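Local structure of glutamate racemase (Francisella tularensis subsp. tularensis, 3OUT) at residues B[10-15]-B[74-79]; B[115-120]-B[180-185]. The protein belongs to the Asp/Glu/hydantoin racemase family of alpha/beta proteins and holds D-glutamic acid in a pocket lined from both of its parallel sheets. One frame throughout, in Å; residues are numbered along the deposited sequence.

Interaction 1 (B[10-15]-B[74-79]). With DGL (D-glutamic acid), chain E.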
ATOM      1  N   ILE B  10      -1.171  25.302   3.251  1.00  9.78           N
ATOM      2  CA  ILE B  10      -2.333  24.805   2.508  1.00  9.23           C
ATOM      3  C   ILE B  10      -1.943  23.424   1.954  1.00  9.57           C
ATOM      4  O   ILE B  10      -0.842  23.256   1.457  1.00 10.87           O
ATOM      5  CB  ILE B  10      -2.625  25.732   1.314  1.00  9.45           C
ATOM      6  CG1 ILE B  10      -3.046  27.111   1.805  1.00 10.93           C
ATOM      7  CG2 ILE B  10      -3.707  25.143   0.396  1.00 10.37           C
ATOM      8  CD1 ILE B  10      -2.940  28.214   0.723  1.00 12.67           C
ATOM      9  N   GLY B  11      -2.839  22.457   2.075  1.00  9.41           N
ATOM     10  CA  GLY B  11      -2.642  21.132   1.504  1.00  8.99           C
ATOM     11  C   GLY B  11      -3.329  21.030   0.161  1.00  9.00           C
ATOM     12  O   GLY B  11      -4.544  21.242   0.071  1.00  9.66           O
ATOM     13  N   VAL B  12      -2.572  20.670  -0.866  1.00  7.08           N
ATOM     14  CA  VAL B  12      -3.119  20.380  -2.141  1.00  7.18           C
ATOM     15  C   VAL B  12      -3.086  18.855  -2.336  1.00  7.90           C
ATOM     16  O   VAL B  12      -2.011  18.243  -2.400  1.00  7.86           O
ATOM     17  CB  VAL B  12      -2.356  21.082  -3.320  1.00  6.88           C
ATOM     18  CG1 VAL B  12      -2.930  20.601  -4.661  1.00  8.33           C
ATOM     19  CG2 VAL B  12      -2.359  22.599  -3.166  1.00  8.19           C
ATOM     20  N   PHE B  13      -4.292  18.283  -2.390  1.00  7.56           N
ATOM     21  CA  PHE B  13      -4.566  16.839  -2.334  1.00  7.67           C
ATOM     22  C   PHE B  13      -4.852  16.301  -3.736  1.00  7.88           C
ATOM     23  O   PHE B  13      -5.888  16.621  -4.323  1.00  8.85           O
ATOM     24  CB  PHE B  13      -5.747  16.698  -1.371  1.00  7.52           C
ATOM     25  CG  PHE B  13      -6.101  15.266  -0.921  1.00  6.22           C
ATOM     26  CD1 PHE B  13      -5.930  14.152  -1.727  1.00  8.36           C
ATOM     27  CD2 PHE B  13      -6.675  15.074   0.322  1.00  7.55           C
ATOM     28  CE1 PHE B  13      -6.318  12.909  -1.267  1.00  7.16           C
ATOM     29  CE2 PHE B  13      -7.086  13.845   0.763  1.00  8.79           C
ATOM     30  CZ  PHE B  13      -6.869  12.755   0.002  1.00  8.26           C
ATOM     31  N   ASP B  14      -3.919  15.509  -4.280  1.00  7.41           N
ATOM     32  CA  ASP B  14      -4.043  15.007  -5.645  1.00  6.85           C
ATOM     33  C   ASP B  14      -3.974  13.489  -5.616  1.00  7.80           C
ATOM     34  O   ASP B  14      -3.446  12.868  -4.670  1.00  8.56           O
ATOM     35  CB  ASP B  14      -2.880  15.564  -6.489  1.00  7.04           C
ATOM     36  CG  ASP B  14      -3.091  15.474  -7.990  1.00  9.51           C
ATOM     37  OD1 ASP B  14      -4.220  15.143  -8.470  1.00  7.56           O
ATOM     38  OD2 ASP B  14      -2.069  15.749  -8.711  1.00  8.34           O
ATOM     39  N   SER B  15      -4.460  12.906  -6.696  1.00  7.18           N
ATOM     40  CA  SER B  15      -4.117  11.522  -7.034  1.00  6.95           C
ATOM     41  C   SER B  15      -2.668  11.539  -7.565  1.00  7.48           C
ATOM     42  O   SER B  15      -1.775  10.887  -7.007  1.00  7.97           O
ATOM     43  CB  SER B  15      -5.127  10.964  -8.051  1.00  6.92           C
ATOM     44  OG  SER B  15      -5.356  11.934  -9.074  1.00  7.09           O
ATOM     45  N   ILE B  74      -7.387  21.592  -0.370  1.00  8.86           N
ATOM     46  CA  ILE B  74      -8.083  21.613  -1.626  1.00  9.15           C
ATOM     47  C   ILE B  74      -7.864  20.278  -2.326  1.00  9.32           C
ATOM     48  O   ILE B  74      -6.714  19.870  -2.561  1.00  9.38           O
ATOM     49  CB  ILE B  74      -7.649  22.806  -2.510  1.00  9.34           C
ATOM     50  CG1 ILE B  74      -8.215  22.716  -3.937  1.00 12.54           C
ATOM     51  CG2 ILE B  74      -6.138  22.960  -2.558  1.00 11.98           C
ATOM     52  CD1 ILE B  74      -8.297  24.161  -4.566  1.00 16.22           C
ATOM     53  N   ILE B  75      -8.954  19.610  -2.656  1.00  7.86           N
ATOM     54  CA  ILE B  75      -8.866  18.353  -3.457  1.00  7.98           C
ATOM     55  C   ILE B  75      -8.825  18.742  -4.930  1.00  8.88           C
ATOM     56  O   ILE B  75      -9.814  19.217  -5.507  1.00  9.76           O
ATOM     57  CB  ILE B  75     -10.030  17.428  -3.182  1.00  7.94           C
ATOM     58  CG1 ILE B  75     -10.178  17.176  -1.672  1.00  7.08           C
ATOM     59  CG2 ILE B  75      -9.858  16.133  -4.018  1.00  8.95           C
ATOM     60  CD1 ILE B  75     -11.340  16.180  -1.317  1.00  9.06           C
ATOM     61  N   ALA B  76      -7.639  18.621  -5.502  1.00  8.92           N
ATOM     62  CA  ALA B  76      -7.342  19.024  -6.899  1.00  8.65           C
ATOM     63  C   ALA B  76      -7.874  18.046  -7.941  1.00  9.38           C
ATOM     64  O   ALA B  76      -8.102  18.418  -9.130  1.00 10.97           O
ATOM     65  CB  ALA B  76      -5.836  19.209  -7.072  1.00 10.18           C
ATOM     66  N   CYS B  77      -8.059  16.798  -7.496  1.00  9.22           N
ATOM     67  CA  CYS B  77      -8.397  15.663  -8.343  1.00  7.94           C
ATOM     68  C   CYS B  77      -9.912  15.493  -8.396  1.00  7.73           C
ATOM     69  O   CYS B  77     -10.582  15.388  -7.354  1.00  7.64           O
ATOM     70  CB  CYS B  77      -7.775  14.398  -7.751  1.00  7.97           C
ATOM     71  SG  CYS B  77      -8.199  12.909  -8.690  1.00  7.29           S
ATOM     72  N   ASN B  78     -10.462  15.458  -9.607  1.00  7.75           N
ATOM     73  CA  ASN B  78     -11.878  15.249  -9.782  1.00  7.85           C
ATOM     74  C   ASN B  78     -12.337  13.854  -9.356  1.00  7.75           C
ATOM     75  O   ASN B  78     -13.459  13.674  -8.882  1.00  7.65           O
ATOM     76  CB  ASN B  78     -12.299  15.461 -11.239  1.00  7.70           C
ATOM     77  CG  ASN B  78     -12.228  16.909 -11.684  1.00  8.73           C
ATOM     78  OD1 ASN B  78     -13.252  17.646 -11.674  1.00  7.93           O
ATOM     79  ND2 ASN B  78     -11.039  17.327 -12.118  1.00  6.66           N
ATOM     80  N   THR B  79     -11.466  12.871  -9.523  1.00  7.11           N
ATOM     81  CA  THR B  79     -11.786  11.474  -9.223  1.00  6.98           C
ATOM     82  C   THR B  79     -11.902  11.311  -7.705  1.00  6.81           C
ATOM     83  O   THR B  79     -12.883  10.773  -7.218  1.00  6.70           O
ATOM     84  CB  THR B  79     -10.729  10.477  -9.835  1.00  6.46           C
ATOM     85  OG1 THR B  79     -10.647  10.675 -11.249  1.00  7.09           O
ATOM     86  CG2 THR B  79     -11.071   9.043  -9.471  1.00  7.62           C
TER
HETATM   87  N   DGL E 266      -4.715  11.934 -11.810  1.00  6.60           N
HETATM   88  CA  DGL E 266      -5.840  11.299 -12.582  1.00  7.79           C
HETATM   89  C   DGL E 266      -5.881   9.818 -12.334  1.00  8.08           C
HETATM   90  O   DGL E 266      -5.284   9.354 -11.336  1.00  8.77           O
HETATM   91  CB  DGL E 266      -7.220  11.835 -12.219  1.00  6.90           C
HETATM   92  CG  DGL E 266      -7.368  13.363 -12.283  1.00  8.25           C
HETATM   93  CD  DGL E 266      -8.794  13.868 -12.187  1.00  9.06           C
HETATM   94  OE1 DGL E 266      -9.739  13.060 -12.234  1.00  8.14           O
HETATM   95  OE2 DGL E 266      -8.954  15.119 -12.106  1.00  8.78           O
HETATM   96  OXT DGL E 266      -6.566   9.073 -13.076  1.00  8.46           O

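Interaction 2 (B[115-120]-B[180-185])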
ATOM      1  N   GLY B 115     -22.526  19.499 -20.755  1.00 11.28           N
ATOM      2  CA  GLY B 115     -21.773  18.288 -20.950  1.00 10.82           C
ATOM      3  C   GLY B 115     -20.647  18.178 -19.942  1.00  9.99           C
ATOM      4  O   GLY B 115     -20.105  19.170 -19.491  1.00 10.00           O
ATOM      5  N   VAL B 116     -20.298  16.939 -19.619  1.00 10.29           N
ATOM      6  CA  VAL B 116     -19.156  16.620 -18.724  1.00 10.36           C
ATOM      7  C   VAL B 116     -18.325  15.491 -19.319  1.00  9.72           C
ATOM      8  O   VAL B 116     -18.851  14.452 -19.717  1.00  9.62           O
ATOM      9  CB  VAL B 116     -19.653  16.166 -17.349  1.00 11.48           C
ATOM     10  CG1 VAL B 116     -18.477  15.962 -16.369  1.00 10.13           C
ATOM     11  CG2 VAL B 116     -20.568  17.231 -16.761  1.00 13.19           C
ATOM     12  N   ILE B 117     -17.014  15.688 -19.311  1.00  9.04           N
ATOM     13  CA  ILE B 117     -16.065  14.607 -19.621  1.00  9.48           C
ATOM     14  C   ILE B 117     -15.153  14.455 -18.429  1.00  9.28           C
ATOM     15  O   ILE B 117     -14.770  15.451 -17.798  1.00  9.25           O
ATOM     16  CB  ILE B 117     -15.223  14.821 -20.913  1.00  8.92           C
ATOM     17  CG1 ILE B 117     -14.566  16.215 -20.969  1.00  8.81           C
ATOM     18  CG2 ILE B 117     -16.128  14.582 -22.150  1.00  9.07           C
ATOM     19  CD1 ILE B 117     -13.535  16.444 -22.095  1.00 10.67           C
ATOM     20  N   ALA B 118     -14.766  13.207 -18.149  1.00  8.35           N
ATOM     21  CA  ALA B 118     -13.943  12.915 -16.985  1.00  7.69           C
ATOM     22  C   ALA B 118     -13.452  11.491 -17.054  1.00  8.19           C
ATOM     23  O   ALA B 118     -13.793  10.756 -17.975  1.00  8.70           O
ATOM     24  CB  ALA B 118     -14.772  13.162 -15.645  1.00  8.12           C
ATOM     25  N   THR B 119     -12.713  11.085 -16.037  1.00  7.78           N
ATOM     26  CA  THR B 119     -12.264   9.691 -15.971  1.00  7.87           C
ATOM     27  C   THR B 119     -13.440   8.725 -15.853  1.00  8.25           C
ATOM     28  O   THR B 119     -14.544   9.091 -15.418  1.00  7.15           O
ATOM     29  CB  THR B 119     -11.352   9.419 -14.776  1.00  7.78           C
ATOM     30  OG1 THR B 119     -12.106   9.625 -13.566  1.00  8.10           O
ATOM     31  CG2 THR B 119     -10.077  10.274 -14.756  1.00  9.09           C
ATOM     32  N   PRO B 120     -13.207   7.468 -16.226  1.00  8.28           N
ATOM     33  CA  PRO B 120     -14.266   6.466 -16.013  1.00  8.62           C
ATOM     34  C   PRO B 120     -14.795   6.436 -14.585  1.00  8.33           C
ATOM     35  O   PRO B 120     -16.022   6.393 -14.388  1.00  8.83           O
ATOM     36  CB  PRO B 120     -13.566   5.151 -16.447  1.00  8.98           C
ATOM     37  CG  PRO B 120     -12.616   5.584 -17.453  1.00  8.57           C
ATOM     38  CD  PRO B 120     -12.048   6.874 -16.915  1.00  9.21           C
ATOM     39  N   GLN B 180     -24.476  23.678 -23.877  1.00 14.55           N
ATOM     40  CA  GLN B 180     -24.047  25.072 -23.765  1.00 14.37           C
ATOM     41  C   GLN B 180     -22.623  25.255 -23.270  1.00 13.20           C
ATOM     42  O   GLN B 180     -22.013  26.312 -23.456  1.00 13.28           O
ATOM     43  CB  GLN B 180     -25.017  25.823 -22.878  1.00 14.31           C
ATOM     44  CG  GLN B 180     -26.417  25.943 -23.495  1.00 16.18           C
ATOM     45  CD  GLN B 180     -27.434  26.468 -22.520  1.00 21.38           C
ATOM     46  OE1 GLN B 180     -27.686  25.862 -21.474  1.00 17.39           O
ATOM     47  NE2 GLN B 180     -28.033  27.615 -22.855  1.00 22.70           N
ATOM     48  N   ALA B 181     -22.104  24.228 -22.593  1.00 12.37           N
ATOM     49  CA  ALA B 181     -20.732  24.250 -22.097  1.00 11.16           C
ATOM     50  C   ALA B 181     -20.325  22.805 -21.836  1.00 10.27           C
ATOM     51  O   ALA B 181     -21.179  21.909 -21.650  1.00 11.70           O
ATOM     52  CB  ALA B 181     -20.612  25.038 -20.790  1.00 11.42           C
ATOM     53  N   LEU B 182     -19.031  22.584 -21.863  1.00 11.25           N
ATOM     54  CA  LEU B 182     -18.440  21.271 -21.604  1.00 10.18           C
ATOM     55  C   LEU B 182     -17.495  21.427 -20.412  1.00  9.43           C
ATOM     56  O   LEU B 182     -16.495  22.167 -20.488  1.00 10.64           O
ATOM     57  CB  LEU B 182     -17.642  20.776 -22.815  1.00 10.73           C
ATOM     58  CG  LEU B 182     -17.034  19.371 -22.626  1.00 12.23           C
ATOM     59  CD1 LEU B 182     -18.062  18.219 -22.529  1.00 12.43           C
ATOM     60  CD2 LEU B 182     -16.029  19.035 -23.729  1.00 12.91           C
ATOM     61  N   ILE B 183     -17.779  20.696 -19.331  1.00  9.59           N
ATOM     62  CA  ILE B 183     -16.888  20.670 -18.170  1.00  9.85           C
ATOM     63  C   ILE B 183     -15.715  19.752 -18.451  1.00  9.28           C
ATOM     64  O   ILE B 183     -15.882  18.542 -18.735  1.00  9.30           O
ATOM     65  CB  ILE B 183     -17.600  20.230 -16.876  1.00 10.44           C
ATOM     66  CG1 ILE B 183     -18.716  21.230 -16.529  1.00 13.07           C
ATOM     67  CG2 ILE B 183     -16.617  20.173 -15.684  1.00  9.57           C
ATOM     68  CD1 ILE B 183     -19.535  20.843 -15.329  1.00 14.30           C
ATOM     69  N   LEU B 184     -14.520  20.339 -18.354  1.00  9.25           N
ATOM     70  CA  LEU B 184     -13.267  19.581 -18.407  1.00  9.75           C
ATOM     71  C   LEU B 184     -13.014  18.982 -16.990  1.00  8.72           C
ATOM     72  O   LEU B 184     -12.231  19.534 -16.136  1.00  9.56           O
ATOM     73  CB  LEU B 184     -12.120  20.505 -18.842  1.00  9.46           C
ATOM     74  CG  LEU B 184     -12.307  21.173 -20.201  1.00  9.99           C
ATOM     75  CD1 LEU B 184     -11.028  21.967 -20.563  1.00 10.76           C
ATOM     76  CD2 LEU B 184     -12.690  20.128 -21.283  1.00 11.33           C
ATOM     77  N   GLY B 185     -13.733  17.892 -16.723  1.00  9.26           N
ATOM     78  CA  GLY B 185     -13.835  17.292 -15.389  1.00  8.88           C
ATOM     79  C   GLY B 185     -12.724  16.322 -15.014  1.00  8.53           C
ATOM     80  O   GLY B 185     -12.943  15.389 -14.255  1.00  7.38           O
TER
HETATM   81  O   HOH W   1     -12.076  12.842 -13.676  1.00  6.94           O

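Interaction 1 (B[10-15]-B[74-79])
Val12 and Phe13 pair in parallel with Ile74 and Ile75, joining neighbouring strands of the six-stranded sheet of an alpha/beta fold. The tight part is defined by three main-chain bonds: Ile74 N to Gly11 O (2.9 Å), the nearly straight Phe13 N to Ile74 O (2.9 Å, 173° at the hydrogen), and the more bent Ala76 N to Phe13 O (149°). On one face, Val12 CG2 runs alongside Ile74 CG2 at 3.8 Å and Val12 CG1 reaches Ala76 CB; helix 20-29 packs over these residues through Ile22 and Leu26. On the other face, Phe13 swings its ring away from Ile75 (CG anti to the backbone N, chi1 -170°), onto helices 51-67 and 78-92.

Beyond Ala76 the pairing is looser: no main-chain bond joins the two segments there, and side chains and the bound D-glutamic acid take over. Asp14 OD1 lies 3.7 Å from Cys77 CB, while Asp14 OD2 is held by Tyr37 and Gly19. Ser15 OG accepts a bond from the ligand N (2.8 Å) and sits 3.0 Å from Cys77 SG. Cys77 is the N-cap of helix 78-92, whose first turn grips the far carboxylate of the ligand: Asn78 meets OE2 with both its backbone N and ND2, and Thr79 OG1 donates to OE1 at 2.7 Å.

Interaction 2 (B[115-120]-B[180-185])
Gly185 N faces two carbonyls at once: it donates to Ile117 O across the contact (2.9 Å, bent to 131° at the hydrogen), and a weak bond runs from Gly185 N back to Ile183 O (3.0 Å). The second bond closes an inverse gamma turn centred on Leu184, which ends the regular pairing of two parallel strands in the four-stranded sheet of this alpha/beta fold. Around Gly185 N the two acceptors Ile117 O and Ile183 O stand 3.4 Å apart, a close pair that is not bonded.

Before the turn the pairing is regular. Gly115 N donates to Ala181 O, Ile183 N to Gly115 O, and Ile117 N to Ile183 O, the last almost straight at 177°. The axes of strands 115-118 and 181-184 differ by 21° in direction, a modest twist.

Each face of the pair has its own apolar cluster. Val116 and Ile183 lie side by side on one, with Val116 CG2 4.0 Å from Ile183 CD1, and Ile123 of helix 120-125 packs on Val116. On the other, Ile117 CG1 stands between its own backbone N and carbonyl carbon, sending CD1 out to meet two leucines: the Ile117 side chain runs alongside that of Leu184, with Ile117 CD1 3.9 Å from Leu184 CD2, and crosses that of Leu182 at about a right angle. Ile196 of helix 193-199 touches all three. Leu182 CD1, for its part, lies against the backbone carbonyl of Gly115.

Nearer the pocket, Ala118 CB lies 3.2 Å from Gly185 O. Thr119 is a residue of the D-glutamic acid pocket and the N-cap of helix 120-125. A water links it to Gly185, accepting from Thr119 N (3.0 Å) and donating to Gly185 O (2.8 Å).

Overall arrangement
From the N terminus, strand 10-14 starts the six-stranded sheet, and interaction 1 closes a loop of 58 intervening residues when the chain returns as strand 72-75. Helix 78-92 then leads away, and strand 113-118 opens interaction 2 in the four-stranded sheet, closed by strand 181-184 after 59 intervening residues. The two loops follow in series, neither enclosing nor crossing the other. Their centres are about 18 Å apart, yet their C-terminal ends meet beside the D-glutamic acid pocket: Thr79 OG1 and Thr119 OG1, 2.9 Å apart, probably share a hydrogen bond, and Asn78 CG packs against Gly185 O at 3.1 Å, joining the segments that follow the strands of the two sheets.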